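Local atomic coordinates of LysR family transcriptional regulator (Vibrio vulnificus, PDB entry 5B7H), a protein that probably acts as a DNA-binding transcription factor of the LysR family (OxyR2), represented here by its regulatory domain, which has the periplasmic-binding-protein type of fold. Residues G79-V84 with L196-S201; L18-I23 with L66-L71; D88-V93 with A190-G195. The protein carries 1 engineered substitution. All coordinates share one frame; numbering follows the deposited sequence.

From the N terminus, strand 16-22 is followed by a helix, strand 45-51 and helix 54-62 before the chain returns in strand 68-73, where interaction 2 closes the first loop with a parallel pairing. Interaction 1 opens after that, at 79-84, and closes only at 196-201 near the C-terminal end. Interaction 3 is nested inside it, joining 88-93 to 190-195 on the same two long strands, 81-95 and 180-198. Strand 180-198 also lies next to strand 68-73: Val197 pairs with Leu69, and Gly195 N lies close to Leu71 O. Interactions 1 and 2 thus lie in one lobe, while interaction 3 sits where the two long strands pass between the lobes.

Interaction 1 (G79-V84 with L196-S201); sequences GMESRV and LVWRPS. With SO4 (sulfate ion), chain D.
Glu81 and Trp198 face each other as a hydrogen-bonded antiparallel pair, Glu81 N to Trp198 O and Trp198 N to Glu81 O both 2.9 Å; Arg83 and Leu196 form a second such pair, with the non-hydrogen-bonded Ser82 and Val197 between. With CG between its backbone N and carbonyl carbon (chi1 62°), Trp198 turns its indole toward the partner strand. Glu81 CB and CG cover one indole face; CG lies 3.5 Å from Trp198 NE1, and the carboxylate is nearly parallel to the ring. Arg83 CB meets the benzo end obliquely, 4.0 Å from Trp198 CH2. On the opposite face, at the start of the strand, Met80 CB packs 3.6 Å from Val197 CG1.

The Gly79-Pro200 end is more solvent-exposed, with a local close touch of Pro200 CG on Gly79 O at 3.1 Å. Arg199 leaves the backbone away from segment 79-84; its NH2 donates at 3.0 Å to O2 of a sulfate probably from the crystallisation liquor, also held by Ser203 N; NH1 binds the carbonyls of Leu61 and Leu66. Helix 205-217 covers Trp198 with Phe208 and holds Arg83 through Asn209 and Glu213; helix 54-62 packs on Met80 and Val197, beside strand 68-73.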
loop_
_atom_site.group_PDB
_atom_site.type_symbol
_atom_site.label_atom_id
_atom_site.label_comp_id
_atom_site.label_asym_id
_atom_site.label_seq_id
_atom_site.Cartn_x
_atom_site.Cartn_y
_atom_site.Cartn_z
ATOM N N GLY A 79 2.801 7.418 -28.089
ATOM C CA GLY A 79 2.488 8.828 -28.163
ATOM C C GLY A 79 3.029 9.640 -26.996
ATOM O O GLY A 79 2.992 10.878 -27.061
ATOM N N MET A 80 3.482 9.003 -25.922
ATOM C CA MET A 80 4.080 9.738 -24.808
ATOM C C MET A 80 5.596 9.794 -24.947
ATOM O O MET A 80 6.221 9.107 -25.770
ATOM C CB MET A 80 3.746 9.084 -23.462
ATOM C CG MET A 80 2.251 8.853 -23.187
ATOM S SD MET A 80 1.366 10.501 -23.035
ATOM C CE MET A 80 0.595 10.533 -24.627
ATOM N N GLU A 81 6.204 10.657 -24.170
ATOM C CA GLU A 81 7.647 10.717 -24.137
ATOM C C GLU A 81 8.070 10.026 -22.846
ATOM O O GLU A 81 7.380 10.109 -21.835
ATOM C CB GLU A 81 7.966 12.194 -24.157
ATOM C CG GLU A 81 9.293 12.615 -24.038
ATOM C CD GLU A 81 9.495 13.628 -25.121
ATOM O OE1 GLU A 81 8.485 14.141 -25.654
ATOM O OE2 GLU A 81 10.644 13.878 -25.466
ATOM N N SER A 82 9.158 9.284 -22.887
ATOM C CA SER A 82 9.637 8.575 -21.702
ATOM C C SER A 82 11.136 8.612 -21.591
ATOM O O SER A 82 11.861 8.789 -22.557
ATOM C CB SER A 82 9.097 7.159 -21.589
ATOM O OG SER A 82 9.722 6.342 -22.527
ATOM N N ARG A 83 11.594 8.411 -20.362
ATOM C CA ARG A 83 13.006 8.362 -20.054
ATOM C C ARG A 83 13.192 7.298 -18.983
ATOM O O ARG A 83 12.642 7.446 -17.890
ATOM C CB ARG A 83 13.463 9.720 -19.502
ATOM C CG ARG A 83 14.921 9.767 -19.199
ATOM C CD ARG A 83 15.403 11.232 -19.119
ATOM N NE ARG A 83 16.699 11.240 -18.519
ATOM C CZ ARG A 83 17.379 12.326 -18.261
ATOM N NH1 ARG A 83 16.837 13.520 -18.522
ATOM N NH2 ARG A 83 18.562 12.198 -17.674
ATOM N N VAL A 84 13.967 6.259 -19.267
ATOM C CA VAL A 84 14.325 5.255 -18.271
ATOM C C VAL A 84 15.405 5.831 -17.371
ATOM O O VAL A 84 16.395 6.392 -17.848
ATOM C CB VAL A 84 14.834 3.996 -18.962
ATOM C CG1 VAL A 84 15.449 3.013 -17.954
ATOM C CG2 VAL A 84 13.672 3.358 -19.733
ATOM N N LEU A 196 10.281 7.731 -16.254
ATOM C CA LEU A 196 9.366 8.863 -16.194
ATOM C C LEU A 196 8.671 8.968 -17.550
ATOM O O LEU A 196 9.287 8.743 -18.598
ATOM C CB LEU A 196 10.058 10.199 -15.897
ATOM C CG LEU A 196 10.210 10.468 -14.380
ATOM C CD1 LEU A 196 11.160 9.413 -13.691
ATOM C CD2 LEU A 196 10.692 11.943 -14.165
ATOM N N VAL A 197 7.406 9.352 -17.534
ATOM C CA VAL A 197 6.582 9.423 -18.750
ATOM C C VAL A 197 5.778 10.713 -18.717
ATOM O O VAL A 197 5.148 11.026 -17.699
ATOM C CB VAL A 197 5.616 8.229 -18.829
ATOM C CG1 VAL A 197 4.777 8.261 -20.138
ATOM C CG2 VAL A 197 6.428 6.909 -18.808
ATOM N N TRP A 198 5.707 11.424 -19.852
ATOM C CA TRP A 198 5.009 12.715 -19.894
ATOM C C TRP A 198 4.510 12.985 -21.309
ATOM O O TRP A 198 4.812 12.244 -22.239
ATOM C CB TRP A 198 5.861 13.889 -19.413
ATOM C CG TRP A 198 7.108 14.168 -20.211
ATOM C CD1 TRP A 198 7.233 15.058 -21.254
ATOM C CD2 TRP A 198 8.422 13.628 -19.969
ATOM N NE1 TRP A 198 8.575 15.110 -21.685
ATOM C CE2 TRP A 198 9.302 14.227 -20.908
ATOM C CE3 TRP A 198 8.928 12.680 -19.072
ATOM C CZ2 TRP A 198 10.683 13.906 -20.964
ATOM C CZ3 TRP A 198 10.320 12.370 -19.127
ATOM C CH2 TRP A 198 11.168 13.003 -20.069
ATOM N N ARG A 199 3.766 14.082 -21.477
ATOM C CA ARG A 199 3.196 14.399 -22.804
ATOM C C ARG A 199 4.207 15.155 -23.640
ATOM O O ARG A 199 4.826 16.107 -23.151
ATOM C CB ARG A 199 1.983 15.284 -22.663
ATOM C CG ARG A 199 0.823 14.587 -21.929
ATOM C CD ARG A 199 -0.437 15.460 -21.932
ATOM N NE ARG A 199 -0.248 16.731 -21.252
ATOM C CZ ARG A 199 -0.246 16.850 -19.916
ATOM N NH1 ARG A 199 -0.444 15.780 -19.128
ATOM N NH2 ARG A 199 -0.015 18.046 -19.379
ATOM N N PRO A 200 4.382 14.789 -24.913
ATOM C CA PRO A 200 5.317 15.554 -25.772
ATOM C C PRO A 200 4.974 17.020 -25.882
ATOM O O PRO A 200 5.879 17.838 -26.126
ATOM C CB PRO A 200 5.136 14.908 -27.155
ATOM C CG PRO A 200 4.540 13.556 -26.920
ATOM C CD PRO A 200 3.777 13.611 -25.580
ATOM N N SER A 201 3.699 17.372 -25.756
ATOM C CA SER A 201 3.301 18.782 -25.840
ATOM C C SER A 201 3.528 19.571 -24.566
ATOM O O SER A 201 3.257 20.779 -24.547
ATOM C CB SER A 201 1.821 18.953 -26.277
ATOM O OG SER A 201 0.923 18.314 -25.366
HETATM S S SO4 D . 1.103 21.642 -19.979
HETATM O O1 SO4 D . 2.350 22.217 -20.492
HETATM O O2 SO4 D . 0.629 20.577 -20.883
HETATM O O3 SO4 D . 0.106 22.690 -19.797
HETATM O O4 SO4 D . 1.383 21.131 -18.642
#

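Interaction 2 (L18-I23 with L66-L71); sequences LKLGCI and LDVLIL
Leu20 overlaps Val68 and reaches on toward Ile70: its CD1 lies 3.9 Å from Val68 CG1 and 4.0 Å from Ile70 CD1, bridging alternate residues on one face of the parallel pair. There too, Cys22 SG rests against Ile70 CB. On the opposite face Leu66 CD1 and Leu69 CD2 close over Gly21, each 3.9 Å from its CA.

The backbones are joined by Gly21 N to Val68 O (2.9 Å) and Ile70 N to Gly21 O (2.8 Å). At the N-terminal end, Lys19 O receives Asp67 N and, weakly, Val68 N. Asp67 places CG anti to its carbonyl carbon (chi1 -67°) and returns OD2 to Lys19 N at 2.9 Å, an almost straight bond of 176° to the anti lone pair. At the other end, Ile23 N and Ile70 O are buried without a hydrogen-bond partner in the model, Ile70 O meeting Cys22 CA (3.4 Å); separately, Ile23 CG2 packs on Leu71 CD2.

In this alpha/beta lobe strand 16-22 lies between parallel strands 45-51 and 68-73. Helix 54-62, in the crossover between those two, packs against Leu66 and Ile23, while helices 205-217 and 27-41 cover the Leu20-Ile70 face.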
loop_
_atom_site.group_PDB
_atom_site.type_symbol
_atom_site.label_atom_id
_atom_site.label_comp_id
_atom_site.label_asym_id
_atom_site.label_seq_id
_atom_site.Cartn_x
_atom_site.Cartn_y
_atom_site.Cartn_z
ATOM N N LEU A 18 3.682 20.302 -9.115
ATOM C CA LEU A 18 3.714 19.239 -10.104
ATOM C C LEU A 18 2.769 18.143 -9.632
ATOM O O LEU A 18 2.823 17.785 -8.452
ATOM C CB LEU A 18 5.145 18.712 -10.184
ATOM C CG LEU A 18 5.626 17.961 -11.387
ATOM C CD1 LEU A 18 5.491 18.897 -12.579
ATOM C CD2 LEU A 18 7.081 17.588 -11.138
ATOM N N LYS A 19 1.905 17.640 -10.530
ATOM C CA LYS A 19 1.063 16.476 -10.282
ATOM C C LYS A 19 1.743 15.233 -10.838
ATOM O O LYS A 19 1.892 15.084 -12.049
ATOM C CB LYS A 19 -0.366 16.643 -10.838
ATOM C CG LYS A 19 -1.093 17.836 -10.182
ATOM C CD LYS A 19 -2.368 18.189 -10.901
ATOM C CE LYS A 19 -3.384 18.835 -9.989
ATOM N NZ LYS A 19 -4.622 19.114 -10.768
ATOM N N LEU A 20 2.088 14.315 -9.962
ATOM C CA LEU A 20 2.878 13.146 -10.351
ATOM C C LEU A 20 2.103 11.887 -9.996
ATOM O O LEU A 20 1.632 11.751 -8.866
ATOM C CB LEU A 20 4.258 13.158 -9.633
ATOM C CG LEU A 20 5.186 11.997 -9.986
ATOM C CD1 LEU A 20 6.668 12.524 -9.885
ATOM C CD2 LEU A 20 4.986 10.811 -9.059
ATOM N N GLY A 21 2.001 10.960 -10.943
ATOM C CA GLY A 21 1.338 9.688 -10.737
ATOM C C GLY A 21 2.379 8.586 -10.626
ATOM O O GLY A 21 3.422 8.632 -11.274
ATOM N N CYS A 22 2.057 7.564 -9.856
ATOM C CA CYS A 22 2.983 6.462 -9.681
ATOM C C CYS A 22 2.226 5.185 -9.343
ATOM O O CYS A 22 1.161 5.241 -8.722
ATOM C CB CYS A 22 3.937 6.839 -8.540
ATOM S SG CYS A 22 5.356 5.698 -8.304
ATOM N N ILE A 23 2.749 4.043 -9.789
ATOM C CA ILE A 23 2.089 2.739 -9.597
ATOM C C ILE A 23 2.240 2.184 -8.186
ATOM O O ILE A 23 3.196 2.517 -7.455
ATOM C CB ILE A 23 2.570 1.696 -10.626
ATOM C CG1 ILE A 23 4.066 1.491 -10.513
ATOM C CG2 ILE A 23 2.162 2.176 -12.054
ATOM C CD1 ILE A 23 4.536 0.301 -11.395
ATOM N N LEU A 66 -2.625 14.733 -14.793
ATOM C CA LEU A 66 -1.326 14.611 -14.160
ATOM C C LEU A 66 -0.311 15.194 -15.127
ATOM O O LEU A 66 -0.555 15.247 -16.331
ATOM C CB LEU A 66 -0.975 13.140 -13.892
ATOM C CG LEU A 66 -1.982 12.444 -12.966
ATOM C CD1 LEU A 66 -1.707 10.908 -12.908
ATOM C CD2 LEU A 66 -1.853 13.035 -11.555
ATOM N N ASP A 67 0.831 15.648 -14.591
ATOM C CA ASP A 67 1.936 16.178 -15.399
ATOM C C ASP A 67 2.936 15.107 -15.803
ATOM O O ASP A 67 3.498 15.189 -16.879
ATOM C CB ASP A 67 2.737 17.224 -14.601
ATOM C CG ASP A 67 1.943 18.464 -14.310
ATOM O OD1 ASP A 67 1.526 19.114 -15.299
ATOM O OD2 ASP A 67 1.712 18.815 -13.128
ATOM N N VAL A 68 3.223 14.133 -14.946
ATOM C CA VAL A 68 4.283 13.177 -15.211
ATOM C C VAL A 68 3.994 11.938 -14.384
ATOM O O VAL A 68 3.350 12.012 -13.325
ATOM C CB VAL A 68 5.668 13.795 -14.872
ATOM C CG1 VAL A 68 5.756 14.164 -13.360
ATOM C CG2 VAL A 68 6.845 12.936 -15.287
ATOM N N LEU A 69 4.455 10.798 -14.865
ATOM C CA LEU A 69 4.286 9.515 -14.195
ATOM C C LEU A 69 5.646 8.911 -13.936
ATOM O O LEU A 69 6.585 9.104 -14.716
ATOM C CB LEU A 69 3.514 8.498 -15.070
ATOM C CG LEU A 69 2.220 9.030 -15.734
ATOM C CD1 LEU A 69 1.627 7.931 -16.653
ATOM C CD2 LEU A 69 1.238 9.485 -14.632
ATOM N N ILE A 70 5.732 8.135 -12.864
ATOM C CA ILE A 70 6.828 7.203 -12.633
ATOM C C ILE A 70 6.216 5.821 -12.772
ATOM O O ILE A 70 5.326 5.433 -11.977
ATOM C CB ILE A 70 7.525 7.427 -11.279
ATOM C CG1 ILE A 70 8.163 8.827 -11.225
ATOM C CG2 ILE A 70 8.532 6.300 -11.067
ATOM C CD1 ILE A 70 8.827 9.202 -9.804
ATOM N N LEU A 71 6.666 5.100 -13.793
ATOM C CA LEU A 71 6.127 3.794 -14.141
ATOM C C LEU A 71 7.243 2.770 -14.144
ATOM O O LEU A 71 8.426 3.096 -14.235
ATOM C CB LEU A 71 5.519 3.819 -15.571
ATOM C CG LEU A 71 4.318 4.745 -15.856
ATOM C CD1 LEU A 71 3.769 4.515 -17.237
ATOM C CD2 LEU A 71 3.226 4.485 -14.830
#

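Interaction 3 (D88-V93 with A190-G195); sequences DPFKMV and AYRDIG
Asp88 and Arg192 are paired by both backbone and side chain where two long antiparallel strands, 81-95 and 180-198, run through the regulatory domain. Its fold belongs to the periplasmic-binding-protein class, in which crossing strands connect two alpha/beta lobes.

The backbone bonds form a short antiparallel pairing. Asp88 and Arg192 are the hydrogen-bonded pair, with Asp88 N to Arg192 O at 2.8 Å and Arg192 N to Asp88 O at 2.9 Å. Pro89 and Tyr191 form the next, non-hydrogen-bonded pair, followed by Phe90 N to Ala190 O at 3.0 Å. Beyond Phe90 the regular pairing is interrupted before Met92 pairs with Ile183; here a water accepts from Ala190 N and lies 2.9 Å from Phe90 O, to which it can donate.

Among van der Waals contacts, Tyr191 C meets the Phe90 ring obliquely, 3.6 Å from CE1, and Phe90 CZ packs 3.9 Å from Arg192 CB. Further along strand 180-198, Ile194 CG1 meets Asp88 CB. Helix 124-132 adds Leu125, which touches both Phe90 and Arg192.

A salt bridge runs alongside the strand pairing. Arg192 starts with CG between its backbone N and carbonyl carbon (chi1 57°) and then extends beside Asp88, pointing the same way. Asp88 OD1 accepts from Met168 N, and Thr25 OG1 binds Arg192 NH1. Side-on, Arg192 presents NE and NH2 to the single oxygen Asp88 OD2, which lies in the guanidinium plane, 2.9 Å from each nitrogen.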
loop_
_atom_site.group_PDB
_atom_site.type_symbol
_atom_site.label_atom_id
_atom_site.label_comp_id
_atom_site.label_asym_id
_atom_site.label_seq_id
_atom_site.Cartn_x
_atom_site.Cartn_y
_atom_site.Cartn_z
ATOM N N ASP A 88 15.467 -1.856 -11.232
ATOM C CA ASP A 88 15.058 -2.301 -9.903
ATOM C C ASP A 88 15.088 -3.824 -9.955
ATOM O O ASP A 88 14.251 -4.434 -10.629
ATOM C CB ASP A 88 13.641 -1.747 -9.669
ATOM C CG ASP A 88 13.039 -2.047 -8.274
ATOM O OD1 ASP A 88 13.772 -2.204 -7.261
ATOM O OD2 ASP A 88 11.774 -2.068 -8.247
ATOM N N PRO A 89 16.053 -4.464 -9.326
ATOM C CA PRO A 89 16.161 -5.923 -9.391
ATOM C C PRO A 89 14.964 -6.636 -8.783
ATOM O O PRO A 89 14.309 -6.116 -7.880
ATOM C CB PRO A 89 17.420 -6.226 -8.567
ATOM C CG PRO A 89 18.191 -4.988 -8.631
ATOM C CD PRO A 89 17.187 -3.849 -8.634
ATOM N N PHE A 90 14.734 -7.878 -9.237
ATOM C CA PHE A 90 13.737 -8.760 -8.639
ATOM C C PHE A 90 14.430 -9.772 -7.738
ATOM O O PHE A 90 15.541 -10.252 -8.040
ATOM C CB PHE A 90 12.989 -9.543 -9.717
ATOM C CG PHE A 90 11.974 -8.729 -10.467
ATOM C CD1 PHE A 90 12.058 -8.557 -11.813
ATOM C CD2 PHE A 90 10.922 -8.137 -9.795
ATOM C CE1 PHE A 90 11.104 -7.791 -12.506
ATOM C CE2 PHE A 90 9.976 -7.377 -10.502
ATOM C CZ PHE A 90 10.076 -7.225 -11.854
ATOM N N LYS A 91 13.771 -10.103 -6.643
ATOM C CA LYS A 91 14.174 -11.239 -5.830
ATOM C C LYS A 91 12.962 -12.134 -5.649
ATOM O O LYS A 91 11.833 -11.768 -5.967
ATOM C CB LYS A 91 14.616 -10.765 -4.450
ATOM C CG LYS A 91 15.872 -9.869 -4.479
ATOM C CD LYS A 91 17.065 -10.698 -4.856
ATOM C CE LYS A 91 18.334 -9.991 -4.399
ATOM N NZ LYS A 91 18.560 -8.843 -5.251
ATOM N N MET A 92 13.200 -13.345 -5.179
ATOM C CA MET A 92 12.102 -14.174 -4.701
ATOM C C MET A 92 12.130 -14.203 -3.179
ATOM O O MET A 92 13.160 -13.971 -2.539
ATOM C CB MET A 92 12.203 -15.593 -5.290
ATOM C CG MET A 92 12.157 -15.564 -6.813
ATOM S SD MET A 92 12.004 -17.199 -7.553
ATOM C CE MET A 92 10.318 -17.585 -7.021
ATOM N N VAL A 93 10.990 -14.506 -2.578
ATOM C CA VAL A 93 10.928 -14.601 -1.129
ATOM C C VAL A 93 10.178 -15.873 -0.759
ATOM O O VAL A 93 9.258 -16.302 -1.458
ATOM C CB VAL A 93 10.246 -13.387 -0.431
ATOM C CG1 VAL A 93 11.104 -12.154 -0.434
ATOM C CG2 VAL A 93 8.868 -13.102 -1.081
ATOM N N ALA A 190 17.718 -10.490 -13.041
ATOM C CA ALA A 190 16.481 -10.003 -13.613
ATOM C C ALA A 190 16.038 -8.753 -12.864
ATOM O O ALA A 190 16.324 -8.583 -11.676
ATOM C CB ALA A 190 15.403 -11.014 -13.425
ATOM N N TYR A 191 15.326 -7.887 -13.573
ATOM C CA TYR A 191 15.034 -6.560 -13.041
ATOM C C TYR A 191 13.905 -5.971 -13.866
ATOM O O TYR A 191 13.554 -6.493 -14.931
ATOM C CB TYR A 191 16.299 -5.686 -13.125
ATOM C CG TYR A 191 16.760 -5.392 -14.562
ATOM C CD1 TYR A 191 17.733 -6.184 -15.158
ATOM C CD2 TYR A 191 16.209 -4.354 -15.319
ATOM C CE1 TYR A 191 18.137 -5.940 -16.467
ATOM C CE2 TYR A 191 16.621 -4.096 -16.653
ATOM C CZ TYR A 191 17.586 -4.900 -17.198
ATOM O OH TYR A 191 17.999 -4.653 -18.497
ATOM N N ARG A 192 13.389 -4.823 -13.399
ATOM C CA ARG A 192 12.452 -4.003 -14.175
ATOM C C ARG A 192 13.071 -2.619 -14.359
ATOM O O ARG A 192 13.748 -2.094 -13.468
ATOM C CB ARG A 192 11.030 -3.888 -13.544
ATOM C CG ARG A 192 11.073 -3.320 -12.122
ATOM C CD ARG A 192 9.665 -3.239 -11.574
ATOM N NE ARG A 192 9.746 -2.705 -10.227
ATOM C CZ ARG A 192 8.692 -2.321 -9.505
ATOM N NH1 ARG A 192 7.460 -2.404 -9.996
ATOM N NH2 ARG A 192 8.871 -1.828 -8.284
ATOM N N ASP A 193 12.872 -2.027 -15.530
ATOM C CA ASP A 193 13.227 -0.627 -15.744
ATOM C C ASP A 193 12.210 0.277 -15.056
ATOM O O ASP A 193 11.017 -0.028 -14.974
ATOM C CB ASP A 193 13.195 -0.292 -17.234
ATOM C CG ASP A 193 14.419 -0.730 -17.986
ATOM O OD1 ASP A 193 15.542 -0.857 -17.421
ATOM O OD2 ASP A 193 14.276 -0.935 -19.232
ATOM N N ILE A 194 12.689 1.397 -14.533
ATOM C CA ILE A 194 11.841 2.424 -13.971
ATOM C C ILE A 194 12.000 3.642 -14.872
ATOM O O ILE A 194 13.128 4.008 -15.249
ATOM C CB ILE A 194 12.330 2.767 -12.546
ATOM C CG1 ILE A 194 12.408 1.500 -11.671
ATOM C CG2 ILE A 194 11.412 3.877 -11.922
ATOM C CD1 ILE A 194 11.128 0.806 -11.506
ATOM N N GLY A 195 10.887 4.303 -15.180
ATOM C CA GLY A 195 11.020 5.472 -16.023
ATOM C C GLY A 195 10.012 6.549 -15.706
ATOM O O GLY A 195 9.044 6.327 -14.992
HETATM O O HOH W 1 17.760 -10.470 -9.847
#